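PDB 5EWP: ARO (armadillo repeats only protein) from Plasmodium falciparum Santa Lucia, which is thought to act in the translocation and attachment of rhoptries to the apical pole of the parasite, probably by binding partner proteins. Local coordinates for residues Thr12-Asp20 with Glu30-Cys39; Lys79-Ile88 with Phe112-Cys123. All blocks are in the same frame, centred on the assembly; numbering follows the deposited sequence.

Interaction 1: residues Thr12-Asp20 with Glu30-Cys39; sequences TSNDILRFD and EFVNLCSSTC
Leu34 lays its CD2 methyl over the centre of one face of the Arg18 guanidinium, 3.6 Å from Arg18 CZ, while the edge of the same group is lined by the Glu30 carboxylate and Asn33 CB. Guanidinium and carboxylate planes are turned 66° against each other, and a single oxygen, Glu30 OE2, faces both NE and NH2 of Arg18. The modelled 2.3 Å between Arg18 NE and Glu30 OE2 is too short to be taken literally, and the NH2 bond is weak, so the pairing is a salt bridge whose exact geometry is doubtful. A bend at chi3 (60°) in the Arg18 chain swings the guanidinium to this place. Arg18 NH1 lies 3.5 Å from Asp15 OD1 and donates to a water that in turn bonds Asn33 O. Deeper in, Phe31 directs its edge toward the face of Phe19 in an offset edge-to-face pair, centroids 5.5 Å apart and planes at 61°; the other methyl of Leu34, CD1, packs beside Phe19 CB. Nearer the start of helix 14-25, Ser37 OG donates to Asp15 OD2 (2.7 Å) on the anti side, out of the carboxylate plane, and accepts from Cys39 N (3.1 Å) in an ST turn. The nearly antiparallel helix hairpin is thus joined across by Arg18-Glu30 and by Ser37-Asp15, and the two carboxylates would probably stabilise the charged arginine under its Leu34 methyl.

Interaction 2: residues Lys79-Ile88 with Phe112-Cys123; sequences KDAIREANGI and FLSVDNVKNCIC
In this armadillo-type helical solenoid, Lys79 stretches out from helix 77-84 and slides past Leu113 in the opposite direction, its chain extended beyond CG. Lys79 NZ thereby reaches the turn between helices 100-113 and 118-126, donating to Val115 O (2.7 Å) from above the carbonyl plane and weakly to Phe112 O. Arg83 instead bends at chi3 (68°), and its guanidinium is held between two helices: Lys119 CB lies over one face, offset toward the rim, and Asp80 O over the opposite one. At its edge, Arg83 NH1 donates nearly in plane to Asn120 OD1 (2.8 Å), the guanidinium and amide planes standing 53° apart. Arg83 NH1 also forms a salt bridge with Asp80 OD1, which accepts from Asn117 ND2 (3.0 Å) as well, so one carboxylate oxygen ties arginine to asparagine. Asn117 uses its OD1 to cap helix 118-126 at Asn120 N. Beside these polar groups, Ile82 CG2 meets Leu113 CD1 (3.9 Å), and Ile88, just past the Schellman motif that ends helix 77-84, sets CD1 against Cys123 CB (3.6 Å). With OD1 held by Arg83, the buried Asn120 amide is gripped at its other end too, Asn120 ND2 donating in the amide plane to Lys79 O (3.1 Å) and Leu113 O (3.0 Å).

Interaction 1 closes before interaction 2 opens, and the two lie in series along the superhelical rod, their centres about 22 Å apart. Interaction 1 sits near the N-terminal end, its centre about 25 Å from the centre of the chain, whereas that of interaction 2 is about 13 Å from it. Helix 58-70 bridges them: Phe19 and Leu34 rest on it near Leu61, Ser62 and Gln65, while Ile82 and Leu113 touch Ala70. The contacts also meet directly, Val32 CG1 packing 3.3 Å from Ala85 O, a carbonyl that accepts a hydrogen bond from Gln29 NE2. Successive helices are thereby joined side by side into one continuous solenoid, consistent with a binding scaffold.

Interaction 1: residues Thr12-Asp20 with Glu30-Cys39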
ATOM      1  N   THR A  12      -5.309  12.216  33.250  1.00 33.27           N
ATOM      2  CA  THR A  12      -5.572  11.289  32.155  1.00 36.86           C
ATOM      3  C   THR A  12      -4.416  10.320  31.945  1.00 35.62           C
ATOM      4  O   THR A  12      -3.389  10.426  32.605  1.00 33.54           O
ATOM      5  CB  THR A  12      -5.874  12.034  30.847  1.00 40.50           C
ATOM      6  OG1 THR A  12      -6.162  11.089  29.816  1.00 44.94           O
ATOM      7  CG2 THR A  12      -4.713  12.928  30.443  1.00 35.62           C
ATOM      8  N   SER A  13      -4.594   9.363  31.045  1.00 30.26           N
ATOM      9  CA  SER A  13      -3.546   8.396  30.784  1.00 36.69           C
ATOM     10  C   SER A  13      -2.254   9.063  30.340  1.00 29.41           C
ATOM     11  O   SER A  13      -2.273  10.060  29.620  1.00 31.76           O
ATOM     12  CB  SER A  13      -3.994   7.406  29.710  1.00 47.10           C
ATOM     13  OG  SER A  13      -2.868   6.799  29.081  1.00 51.48           O
ATOM     14  N   ASN A  14      -1.134   8.500  30.780  1.00 26.52           N
ATOM     15  CA  ASN A  14       0.174   8.952  30.356  1.00 32.44           C
ATOM     16  C   ASN A  14       0.266   8.963  28.835  1.00 23.95           C
ATOM     17  O   ASN A  14       0.861   9.867  28.252  1.00 26.11           O
ATOM     18  CB  ASN A  14       1.268   8.047  30.922  1.00 42.49           C
ATOM     19  CG  ASN A  14       2.651   8.624  30.735  1.00 47.26           C
ATOM     20  OD1 ASN A  14       2.879   9.805  30.988  1.00 51.42           O
ATOM     21  ND2 ASN A  14       3.576   7.801  30.257  1.00 38.15           N
ATOM     22  N   ASP A  15      -0.323   7.951  28.204  1.00 27.49           N
ATOM     23  CA  ASP A  15      -0.225   7.816  26.743  1.00 24.79           C
ATOM     24  C   ASP A  15      -0.939   8.968  26.035  1.00 24.37           C
ATOM     25  O   ASP A  15      -0.496   9.433  24.978  1.00 24.11           O
ATOM     26  CB  ASP A  15      -0.792   6.472  26.282  1.00 23.88           C
ATOM     27  CG  ASP A  15       0.111   5.315  26.638  1.00 33.53           C
ATOM     28  OD1 ASP A  15       1.191   5.569  27.205  1.00 40.47           O
ATOM     29  OD2 ASP A  15      -0.238   4.159  26.324  1.00 32.21           O
ATOM     30  N   ILE A  16      -2.042   9.430  26.617  1.00 24.66           N
ATOM     31  CA  ILE A  16      -2.755  10.565  26.052  1.00 24.76           C
ATOM     32  C   ILE A  16      -1.917  11.833  26.185  1.00 23.71           C
ATOM     33  O   ILE A  16      -1.848  12.639  25.263  1.00 22.99           O
ATOM     34  CB  ILE A  16      -4.133  10.761  26.716  1.00 26.79           C
ATOM     35  CG1 ILE A  16      -5.068   9.620  26.308  1.00 25.99           C
ATOM     36  CG2 ILE A  16      -4.729  12.119  26.336  1.00 25.77           C
ATOM     37  CD1 ILE A  16      -6.455   9.707  26.922  1.00 32.04           C
ATOM     38  N   LEU A  17      -1.259  12.001  27.327  1.00 26.36           N
ATOM     39  CA  LEU A  17      -0.395  13.158  27.500  1.00 27.39           C
ATOM     40  C   LEU A  17       0.800  13.100  26.555  1.00 21.41           C
ATOM     41  O   LEU A  17       1.170  14.115  25.969  1.00 22.39           O
ATOM     42  CB  LEU A  17       0.071  13.257  28.943  1.00 30.21           C
ATOM     43  CG  LEU A  17      -1.109  13.555  29.864  1.00 36.50           C
ATOM     44  CD1 LEU A  17      -0.625  13.709  31.255  1.00 44.61           C
ATOM     45  CD2 LEU A  17      -1.805  14.826  29.413  1.00 37.77           C
ATOM     46  N   ARG A  18       1.388  11.914  26.421  1.00 20.83           N
ATOM     47  CA  ARG A  18       2.512  11.706  25.509  1.00 24.56           C
ATOM     48  C   ARG A  18       2.093  12.012  24.085  1.00 23.38           C
ATOM     49  O   ARG A  18       2.827  12.663  23.352  1.00 22.33           O
ATOM     50  CB  ARG A  18       3.042  10.277  25.620  1.00 26.74           C
ATOM     51  CG  ARG A  18       3.881  10.042  26.868  1.00 32.62           C
ATOM     52  CD  ARG A  18       4.273   8.576  27.038  1.00 32.40           C
ATOM     53  NE  ARG A  18       5.064   8.062  25.922  1.00 41.44           N
ATOM     54  CZ  ARG A  18       5.184   6.771  25.621  1.00 43.66           C
ATOM     55  NH1 ARG A  18       4.559   5.857  26.353  1.00 45.83           N
ATOM     56  NH2 ARG A  18       5.927   6.395  24.588  1.00 38.44           N
ATOM     57  N   PHE A  19       0.897  11.566  23.705  1.00 21.89           N
ATOM     58  CA  PHE A  19       0.385  11.857  22.373  1.00 23.46           C
ATOM     59  C   PHE A  19       0.230  13.359  22.136  1.00 22.62           C
ATOM     60  O   PHE A  19       0.645  13.879  21.096  1.00 22.28           O
ATOM     61  CB  PHE A  19      -0.965  11.170  22.117  1.00 19.00           C
ATOM     62  CG  PHE A  19      -1.505  11.448  20.743  1.00 25.30           C
ATOM     63  CD1 PHE A  19      -1.151  10.635  19.671  1.00 19.74           C
ATOM     64  CD2 PHE A  19      -2.313  12.561  20.508  1.00 22.68           C
ATOM     65  CE1 PHE A  19      -1.623  10.901  18.382  1.00 16.44           C
ATOM     66  CE2 PHE A  19      -2.773  12.842  19.238  1.00 23.91           C
ATOM     67  CZ  PHE A  19      -2.415  12.017  18.164  1.00 23.24           C
ATOM     68  N   ASP A  20      -0.397  14.055  23.081  1.00 24.34           N
ATOM     69  CA  ASP A  20      -0.648  15.484  22.903  1.00 24.79           C
ATOM     70  C   ASP A  20       0.641  16.270  22.768  1.00 23.68           C
ATOM     71  O   ASP A  20       0.730  17.199  21.966  1.00 29.31           O
ATOM     72  CB  ASP A  20      -1.479  16.036  24.066  1.00 21.45           C
ATOM     73  CG  ASP A  20      -2.908  15.547  24.028  1.00 28.29           C
ATOM     74  OD1 ASP A  20      -3.335  15.065  22.952  1.00 26.99           O
ATOM     75  OD2 ASP A  20      -3.611  15.657  25.060  1.00 28.48           O
ATOM     76  N   GLU A  30       8.536   9.689  19.256  1.00 16.71           N
ATOM     77  CA  GLU A  30       7.527   9.421  20.287  1.00 19.94           C
ATOM     78  C   GLU A  30       6.257   8.819  19.670  1.00 18.12           C
ATOM     79  O   GLU A  30       5.669   7.885  20.225  1.00 17.95           O
ATOM     80  CB  GLU A  30       7.199  10.701  21.054  1.00 25.60           C
ATOM     81  CG  GLU A  30       6.316  10.513  22.257  1.00 38.48           C
ATOM     82  CD  GLU A  30       6.937   9.674  23.358  1.00 46.84           C
ATOM     83  OE1 GLU A  30       8.162   9.433  23.342  1.00 41.96           O
ATOM     84  OE2 GLU A  30       6.187   9.279  24.270  1.00 54.63           O
ATOM     85  N   PHE A  31       5.849   9.335  18.514  1.00 17.30           N
ATOM     86  CA  PHE A  31       4.730   8.731  17.784  1.00 19.86           C
ATOM     87  C   PHE A  31       5.010   7.255  17.474  1.00 19.41           C
ATOM     88  O   PHE A  31       4.147   6.415  17.643  1.00 16.22           O
ATOM     89  CB  PHE A  31       4.441   9.491  16.484  1.00 17.46           C
ATOM     90  CG  PHE A  31       3.592  10.734  16.662  1.00 21.56           C
ATOM     91  CD1 PHE A  31       2.469  10.718  17.476  1.00 21.99           C
ATOM     92  CD2 PHE A  31       3.919  11.914  16.005  1.00 19.92           C
ATOM     93  CE1 PHE A  31       1.686  11.856  17.628  1.00 23.73           C
ATOM     94  CE2 PHE A  31       3.148  13.059  16.157  1.00 29.40           C
ATOM     95  CZ  PHE A  31       2.022  13.026  16.969  1.00 21.82           C
ATOM     96  N   VAL A  32       6.215   6.928  17.005  1.00 16.12           N
ATOM     97  CA  VAL A  32       6.530   5.527  16.754  1.00 16.33           C
ATOM     98  C   VAL A  32       6.426   4.679  18.034  1.00 20.50           C
ATOM     99  O   VAL A  32       5.849   3.589  18.018  1.00 18.62           O
ATOM    100  CB  VAL A  32       7.931   5.393  16.113  1.00 15.38           C
ATOM    101  CG1 VAL A  32       8.341   3.932  15.993  1.00 18.67           C
ATOM    102  CG2 VAL A  32       7.889   6.020  14.739  1.00 16.91           C
ATOM    103  N   ASN A  33       6.958   5.193  19.143  1.00 19.00           N
ATOM    104  CA  ASN A  33       6.883   4.492  20.421  1.00 19.47           C
ATOM    105  C   ASN A  33       5.454   4.316  20.879  1.00 17.99           C
ATOM    106  O   ASN A  33       5.123   3.333  21.551  1.00 22.39           O
ATOM    107  CB  ASN A  33       7.665   5.242  21.504  1.00 25.87           C
ATOM    108  CG  ASN A  33       9.143   5.298  21.219  1.00 31.42           C
ATOM    109  OD1 ASN A  33       9.678   4.435  20.526  1.00 26.54           O
ATOM    110  ND2 ASN A  33       9.813   6.310  21.757  1.00 36.65           N
ATOM    111  N   LEU A  34       4.614   5.286  20.522  1.00 16.20           N
ATOM    112  CA  LEU A  34       3.203   5.286  20.939  1.00 17.08           C
ATOM    113  C   LEU A  34       2.318   4.365  20.090  1.00 14.96           C
ATOM    114  O   LEU A  34       1.183   4.077  20.465  1.00 16.98           O
ATOM    115  CB  LEU A  34       2.665   6.714  20.896  1.00 18.83           C
ATOM    116  CG  LEU A  34       3.066   7.620  22.055  1.00 18.18           C
ATOM    117  CD1 LEU A  34       2.591   9.012  21.752  1.00 22.79           C
ATOM    118  CD2 LEU A  34       2.450   7.105  23.368  1.00 23.29           C
ATOM    119  N   CYS A  35       2.827   3.892  18.953  1.00 18.22           N
ATOM    120  CA  CYS A  35       2.013   3.021  18.108  1.00 15.68           C
ATOM    121  C   CYS A  35       1.555   1.758  18.841  1.00 20.37           C
ATOM    122  O   CYS A  35       0.509   1.192  18.517  1.00 19.85           O
ATOM    123  CB  CYS A  35       2.766   2.630  16.838  1.00 16.64           C
ATOM    124  SG  CYS A  35       2.870   3.929  15.602  1.00 19.73           S
ATOM    125  N   SER A  36       2.321   1.321  19.838  1.00 19.45           N
ATOM    126  CA  SER A  36       1.944   0.124  20.591  1.00 27.46           C
ATOM    127  C   SER A  36       0.862   0.401  21.652  1.00 23.37           C
ATOM    128  O   SER A  36       0.320  -0.529  22.246  1.00 27.13           O
ATOM    129  CB  SER A  36       3.179  -0.496  21.258  1.00 30.51           C
ATOM    130  OG  SER A  36       3.777   0.406  22.171  1.00 34.76           O
ATOM    131  N   SER A  37       0.553   1.672  21.895  1.00 19.35           N
ATOM    132  CA  SER A  37      -0.416   2.012  22.930  1.00 25.90           C
ATOM    133  C   SER A  37      -1.789   1.436  22.629  1.00 27.40           C
ATOM    134  O   SER A  37      -2.287   1.566  21.518  1.00 21.68           O
ATOM    135  CB  SER A  37      -0.543   3.525  23.102  1.00 21.10           C
ATOM    136  OG  SER A  37      -1.565   3.789  24.053  1.00 23.91           O
ATOM    137  N   THR A  38      -2.385   0.787  23.625  1.00 25.05           N
ATOM    138  CA  THR A  38      -3.743   0.269  23.515  1.00 32.71           C
ATOM    139  C   THR A  38      -4.740   1.164  24.255  1.00 27.27           C
ATOM    140  O   THR A  38      -5.899   0.794  24.448  1.00 24.78           O
ATOM    141  CB  THR A  38      -3.834  -1.172  24.062  1.00 34.00           C
ATOM    142  OG1 THR A  38      -3.541  -1.168  25.463  1.00 30.48           O
ATOM    143  CG2 THR A  38      -2.835  -2.063  23.340  1.00 34.49           C
ATOM    144  N   CYS A  39      -4.285   2.347  24.666  1.00 22.88           N
ATOM    145  CA  CYS A  39      -5.146   3.293  25.370  1.00 24.55           C
ATOM    146  C   CYS A  39      -6.328   3.720  24.485  1.00 22.49           C
ATOM    147  O   CYS A  39      -6.126   4.274  23.404  1.00 21.83           O
ATOM    148  CB  CYS A  39      -4.320   4.510  25.812  1.00 22.53           C
ATOM    149  SG  CYS A  39      -5.230   5.733  26.713  1.00 29.71           S
TER
HETATM  150  O   HOH W   1       4.570   3.715  24.367  1.00 43.54           O

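Interaction 2: residues Lys79-Ile88 with Phe112-Cys123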
ATOM      1  N   LYS A  79       9.944  11.228   5.810  1.00 18.69           N
ATOM      2  CA  LYS A  79      10.008   9.827   5.393  1.00 18.75           C
ATOM      3  C   LYS A  79      11.271   9.148   5.882  1.00 16.25           C
ATOM      4  O   LYS A  79      11.257   7.961   6.213  1.00 13.78           O
ATOM      5  CB  LYS A  79       9.896   9.708   3.865  1.00 16.52           C
ATOM      6  CG  LYS A  79       8.509  10.093   3.347  1.00 14.64           C
ATOM      7  CD  LYS A  79       8.427   9.942   1.833  1.00 18.99           C
ATOM      8  CE  LYS A  79       7.071  10.418   1.342  1.00 22.26           C
ATOM      9  NZ  LYS A  79       6.866  10.082  -0.085  1.00 28.88           N
ATOM     10  N   ASP A  80      12.375   9.894   5.922  1.00 18.85           N
ATOM     11  CA  ASP A  80      13.616   9.361   6.459  1.00 15.06           C
ATOM     12  C   ASP A  80      13.591   9.304   7.981  1.00 14.25           C
ATOM     13  O   ASP A  80      14.060   8.332   8.564  1.00 18.09           O
ATOM     14  CB  ASP A  80      14.826  10.196   6.008  1.00 23.00           C
ATOM     15  CG  ASP A  80      15.119  10.057   4.524  1.00 29.08           C
ATOM     16  OD1 ASP A  80      15.090   8.920   3.996  1.00 24.86           O
ATOM     17  OD2 ASP A  80      15.392  11.092   3.883  1.00 28.39           O
ATOM     18  N   ALA A  81      13.069  10.350   8.620  1.00 15.59           N
ATOM     19  CA  ALA A  81      13.005  10.391  10.082  1.00 18.55           C
ATOM     20  C   ALA A  81      12.198   9.208  10.621  1.00 25.65           C
ATOM     21  O   ALA A  81      12.535   8.611  11.652  1.00 17.57           O
ATOM     22  CB  ALA A  81      12.407  11.711  10.556  1.00 20.71           C
ATOM     23  N   ILE A  82      11.120   8.877   9.918  1.00 18.74           N
ATOM     24  CA  ILE A  82      10.267   7.781  10.346  1.00 14.08           C
ATOM     25  C   ILE A  82      11.002   6.447  10.222  1.00 14.67           C
ATOM     26  O   ILE A  82      10.966   5.629  11.122  1.00 15.74           O
ATOM     27  CB  ILE A  82       8.963   7.776   9.547  1.00 18.22           C
ATOM     28  CG1 ILE A  82       8.140   9.006   9.954  1.00 17.95           C
ATOM     29  CG2 ILE A  82       8.158   6.473   9.803  1.00 14.13           C
ATOM     30  CD1 ILE A  82       6.937   9.313   9.066  1.00 15.29           C
ATOM     31  N   ARG A  83      11.732   6.244   9.133  1.00 14.26           N
ATOM     32  CA  ARG A  83      12.513   5.015   9.018  1.00 14.16           C
ATOM     33  C   ARG A  83      13.535   4.913  10.152  1.00 13.31           C
ATOM     34  O   ARG A  83      13.675   3.873  10.782  1.00 15.76           O
ATOM     35  CB  ARG A  83      13.245   4.953   7.668  1.00 14.44           C
ATOM     36  CG  ARG A  83      14.100   3.687   7.510  1.00 13.63           C
ATOM     37  CD  ARG A  83      14.909   3.723   6.217  1.00 18.69           C
ATOM     38  NE  ARG A  83      15.944   4.753   6.259  1.00 17.57           N
ATOM     39  CZ  ARG A  83      15.910   5.905   5.593  1.00 15.29           C
ATOM     40  NH1 ARG A  83      14.880   6.212   4.815  1.00 15.08           N
ATOM     41  NH2 ARG A  83      16.922   6.767   5.721  1.00 16.06           N
ATOM     42  N   GLU A  84      14.233   6.013  10.407  1.00 17.92           N
ATOM     43  CA  GLU A  84      15.324   6.024  11.383  1.00 21.43           C
ATOM     44  C   GLU A  84      14.818   5.854  12.809  1.00 22.05           C
ATOM     45  O   GLU A  84      15.566   5.478  13.702  1.00 21.39           O
ATOM     46  CB  GLU A  84      16.119   7.314  11.237  1.00 22.92           C
ATOM     47  CG  GLU A  84      16.991   7.309   9.978  1.00 27.04           C
ATOM     48  CD  GLU A  84      17.485   8.692   9.601  1.00 49.62           C
ATOM     49  OE1 GLU A  84      17.083   9.672  10.267  1.00 55.44           O
ATOM     50  OE2 GLU A  84      18.287   8.798   8.646  1.00 51.99           O
ATOM     51  N   ALA A  85      13.525   6.088  12.993  1.00 16.72           N
ATOM     52  CA  ALA A  85      12.884   5.949  14.293  1.00 19.85           C
ATOM     53  C   ALA A  85      12.335   4.531  14.476  1.00 25.82           C
ATOM     54  O   ALA A  85      11.600   4.255  15.428  1.00 19.54           O
ATOM     55  CB  ALA A  85      11.761   6.993  14.432  1.00 17.26           C
ATOM     56  N   ASN A  86      12.699   3.649  13.547  1.00 17.37           N
ATOM     57  CA  ASN A  86      12.234   2.256  13.512  1.00 14.23           C
ATOM     58  C   ASN A  86      10.737   2.146  13.186  1.00 14.04           C
ATOM     59  O   ASN A  86      10.083   1.151  13.513  1.00 16.79           O
ATOM     60  CB  ASN A  86      12.539   1.544  14.838  1.00 22.69           C
ATOM     61  CG  ASN A  86      12.497   0.038  14.710  1.00 26.79           C
ATOM     62  OD1 ASN A  86      12.994  -0.523  13.730  1.00 26.32           O
ATOM     63  ND2 ASN A  86      11.871  -0.624  15.677  1.00 25.70           N
ATOM     64  N   GLY A  87      10.198   3.152  12.510  1.00 17.41           N
ATOM     65  CA  GLY A  87       8.785   3.124  12.157  1.00 16.41           C
ATOM     66  C   GLY A  87       8.354   1.950  11.279  1.00 15.59           C
ATOM     67  O   GLY A  87       7.256   1.428  11.427  1.00 15.62           O
ATOM     68  N   ILE A  88       9.199   1.516  10.350  1.00 14.05           N
ATOM     69  CA  ILE A  88       8.722   0.528   9.388  1.00 11.67           C
ATOM     70  C   ILE A  88       8.451  -0.818  10.064  1.00 14.04           C
ATOM     71  O   ILE A  88       7.424  -1.445   9.804  1.00 14.88           O
ATOM     72  CB  ILE A  88       9.718   0.379   8.197  1.00 12.69           C
ATOM     73  CG1 ILE A  88       9.640   1.638   7.329  1.00 17.93           C
ATOM     74  CG2 ILE A  88       9.382  -0.857   7.360  1.00 12.94           C
ATOM     75  CD1 ILE A  88      10.721   1.731   6.231  1.00 22.54           C
ATOM     76  N   PHE A 112       2.621   5.757   1.808  1.00 14.70           N
ATOM     77  CA  PHE A 112       3.315   7.038   1.642  1.00 13.19           C
ATOM     78  C   PHE A 112       4.827   6.923   1.825  1.00 13.75           C
ATOM     79  O   PHE A 112       5.593   7.602   1.135  1.00 15.98           O
ATOM     80  CB  PHE A 112       2.780   8.082   2.614  1.00 17.92           C
ATOM     81  CG  PHE A 112       1.460   8.658   2.191  1.00 20.82           C
ATOM     82  CD1 PHE A 112       1.354   9.370   1.001  1.00 22.43           C
ATOM     83  CD2 PHE A 112       0.335   8.482   2.970  1.00 18.47           C
ATOM     84  CE1 PHE A 112       0.134   9.897   0.598  1.00 27.20           C
ATOM     85  CE2 PHE A 112      -0.890   9.018   2.580  1.00 25.00           C
ATOM     86  CZ  PHE A 112      -0.985   9.716   1.388  1.00 25.11           C
ATOM     87  N   LEU A 113       5.255   6.095   2.772  1.00 12.21           N
ATOM     88  CA  LEU A 113       6.685   5.947   3.036  1.00 15.87           C
ATOM     89  C   LEU A 113       7.402   5.311   1.857  1.00 11.98           C
ATOM     90  O   LEU A 113       8.624   5.463   1.707  1.00 13.82           O
ATOM     91  CB  LEU A 113       6.921   5.114   4.295  1.00 10.55           C
ATOM     92  CG  LEU A 113       6.546   5.811   5.610  1.00 16.37           C
ATOM     93  CD1 LEU A 113       6.581   4.776   6.694  1.00 18.78           C
ATOM     94  CD2 LEU A 113       7.539   6.924   5.893  1.00 13.21           C
ATOM     95  N   SER A 114       6.652   4.590   1.032  1.00  9.83           N
ATOM     96  CA  SER A 114       7.258   3.879  -0.105  1.00 13.50           C
ATOM     97  C   SER A 114       7.423   4.780  -1.324  1.00 16.32           C
ATOM     98  O   SER A 114       8.028   4.376  -2.322  1.00 17.91           O
ATOM     99  CB  SER A 114       6.436   2.650  -0.487  1.00 14.96           C
ATOM    100  OG  SER A 114       5.234   3.013  -1.157  1.00 19.04           O
ATOM    101  N   VAL A 115       6.878   5.990  -1.250  1.00 14.54           N
ATOM    102  CA  VAL A 115       6.916   6.901  -2.389  1.00 15.11           C
ATOM    103  C   VAL A 115       8.190   7.736  -2.373  1.00 16.43           C
ATOM    104  O   VAL A 115       8.490   8.426  -1.397  1.00 15.98           O
ATOM    105  CB  VAL A 115       5.697   7.834  -2.427  1.00 19.54           C
ATOM    106  CG1 VAL A 115       5.819   8.803  -3.601  1.00 20.19           C
ATOM    107  CG2 VAL A 115       4.423   7.012  -2.554  1.00 24.01           C
ATOM    108  N   ASP A 116       8.937   7.665  -3.470  1.00 19.22           N
ATOM    109  CA  ASP A 116      10.159   8.448  -3.597  1.00 15.58           C
ATOM    110  C   ASP A 116      11.105   8.229  -2.423  1.00 16.06           C
ATOM    111  O   ASP A 116      11.674   9.184  -1.877  1.00 16.97           O
ATOM    112  CB  ASP A 116       9.844   9.947  -3.732  1.00 22.40           C
ATOM    113  CG  ASP A 116       9.189  10.299  -5.060  1.00 26.20           C
ATOM    114  OD1 ASP A 116       9.366   9.552  -6.041  1.00 27.90           O
ATOM    115  OD2 ASP A 116       8.491  11.330  -5.120  1.00 32.24           O
ATOM    116  N   ASN A 117      11.271   6.977  -2.007  1.00 13.39           N
ATOM    117  CA  ASN A 117      12.209   6.712  -0.927  1.00 13.63           C
ATOM    118  C   ASN A 117      12.663   5.278  -1.000  1.00 14.01           C
ATOM    119  O   ASN A 117      12.038   4.360  -0.465  1.00 13.85           O
ATOM    120  CB  ASN A 117      11.611   7.043   0.461  1.00 13.09           C
ATOM    121  CG  ASN A 117      12.685   7.111   1.528  1.00 13.89           C
ATOM    122  OD1 ASN A 117      13.339   6.108   1.830  1.00 14.26           O
ATOM    123  ND2 ASN A 117      12.894   8.295   2.092  1.00 18.10           N
ATOM    124  N   VAL A 118      13.751   5.089  -1.734  1.00 12.43           N
ATOM    125  CA  VAL A 118      14.269   3.767  -1.994  1.00 11.15           C
ATOM    126  C   VAL A 118      14.716   3.037  -0.730  1.00 11.95           C
ATOM    127  O   VAL A 118      14.478   1.830  -0.576  1.00 11.78           O
ATOM    128  CB  VAL A 118      15.421   3.889  -3.005  1.00 16.54           C
ATOM    129  CG1 VAL A 118      16.217   2.645  -3.011  1.00 30.53           C
ATOM    130  CG2 VAL A 118      14.828   4.185  -4.380  1.00 17.00           C
ATOM    131  N   LYS A 119      15.333   3.761   0.197  1.00 14.52           N
ATOM    132  CA  LYS A 119      15.759   3.141   1.450  1.00 13.96           C
ATOM    133  C   LYS A 119      14.582   2.546   2.213  1.00 16.20           C
ATOM    134  O   LYS A 119      14.689   1.459   2.769  1.00 12.96           O
ATOM    135  CB  LYS A 119      16.480   4.150   2.339  1.00 16.11           C
ATOM    136  CG  LYS A 119      17.912   4.423   1.876  1.00 15.66           C
ATOM    137  CD  LYS A 119      18.665   5.310   2.838  1.00 16.73           C
ATOM    138  CE  LYS A 119      20.105   5.469   2.372  1.00 24.43           C
ATOM    139  NZ  LYS A 119      20.930   6.236   3.349  1.00 24.40           N
ATOM    140  N   ASN A 120      13.471   3.271   2.241  1.00 13.78           N
ATOM    141  CA  ASN A 120      12.280   2.763   2.914  1.00 11.13           C
ATOM    142  C   ASN A 120      11.753   1.501   2.260  1.00 10.39           C
ATOM    143  O   ASN A 120      11.317   0.575   2.945  1.00 12.58           O
ATOM    144  CB  ASN A 120      11.167   3.818   2.932  1.00 12.32           C
ATOM    145  CG  ASN A 120      11.452   4.942   3.903  1.00 11.69           C
ATOM    146  OD1 ASN A 120      12.377   4.856   4.693  1.00 17.05           O
ATOM    147  ND2 ASN A 120      10.622   5.996   3.866  1.00 12.82           N
ATOM    148  N   CYS A 121      11.770   1.464   0.929  1.00  9.98           N
ATOM    149  CA  CYS A 121      11.250   0.306   0.212  1.00 11.15           C
ATOM    150  C   CYS A 121      12.115  -0.909   0.493  1.00 15.86           C
ATOM    151  O   CYS A 121      11.619  -2.024   0.684  1.00 12.35           O
ATOM    152  CB  CYS A 121      11.179   0.579  -1.297  1.00 13.21           C
ATOM    153  SG  CYS A 121       9.898   1.758  -1.756  1.00 14.76           S
ATOM    154  N   ILE A 122      13.426  -0.688   0.492  1.00 15.22           N
ATOM    155  CA  ILE A 122      14.365  -1.751   0.842  1.00 15.21           C
ATOM    156  C   ILE A 122      14.101  -2.263   2.254  1.00 15.33           C
ATOM    157  O   ILE A 122      14.050  -3.483   2.490  1.00 12.65           O
ATOM    158  CB  ILE A 122      15.821  -1.266   0.723  1.00 14.22           C
ATOM    159  CG1 ILE A 122      16.179  -1.054  -0.748  1.00 17.19           C
ATOM    160  CG2 ILE A 122      16.770  -2.291   1.345  1.00 18.88           C
ATOM    161  CD1 ILE A 122      17.519  -0.314  -0.974  1.00 20.90           C
ATOM    162  N   CYS A 123      13.915  -1.331   3.188  1.00 14.97           N
ATOM    163  CA  CYS A 123      13.612  -1.684   4.568  1.00 15.50           C
ATOM    164  C   CYS A 123      12.301  -2.475   4.675  1.00 15.99           C
ATOM    165  O   CYS A 123      12.208  -3.445   5.434  1.00 15.06           O
ATOM    166  CB  CYS A 123      13.544  -0.428   5.433  1.00 19.68           C
ATOM    167  SG  CYS A 123      13.291  -0.770   7.188  1.00 19.06           S
TER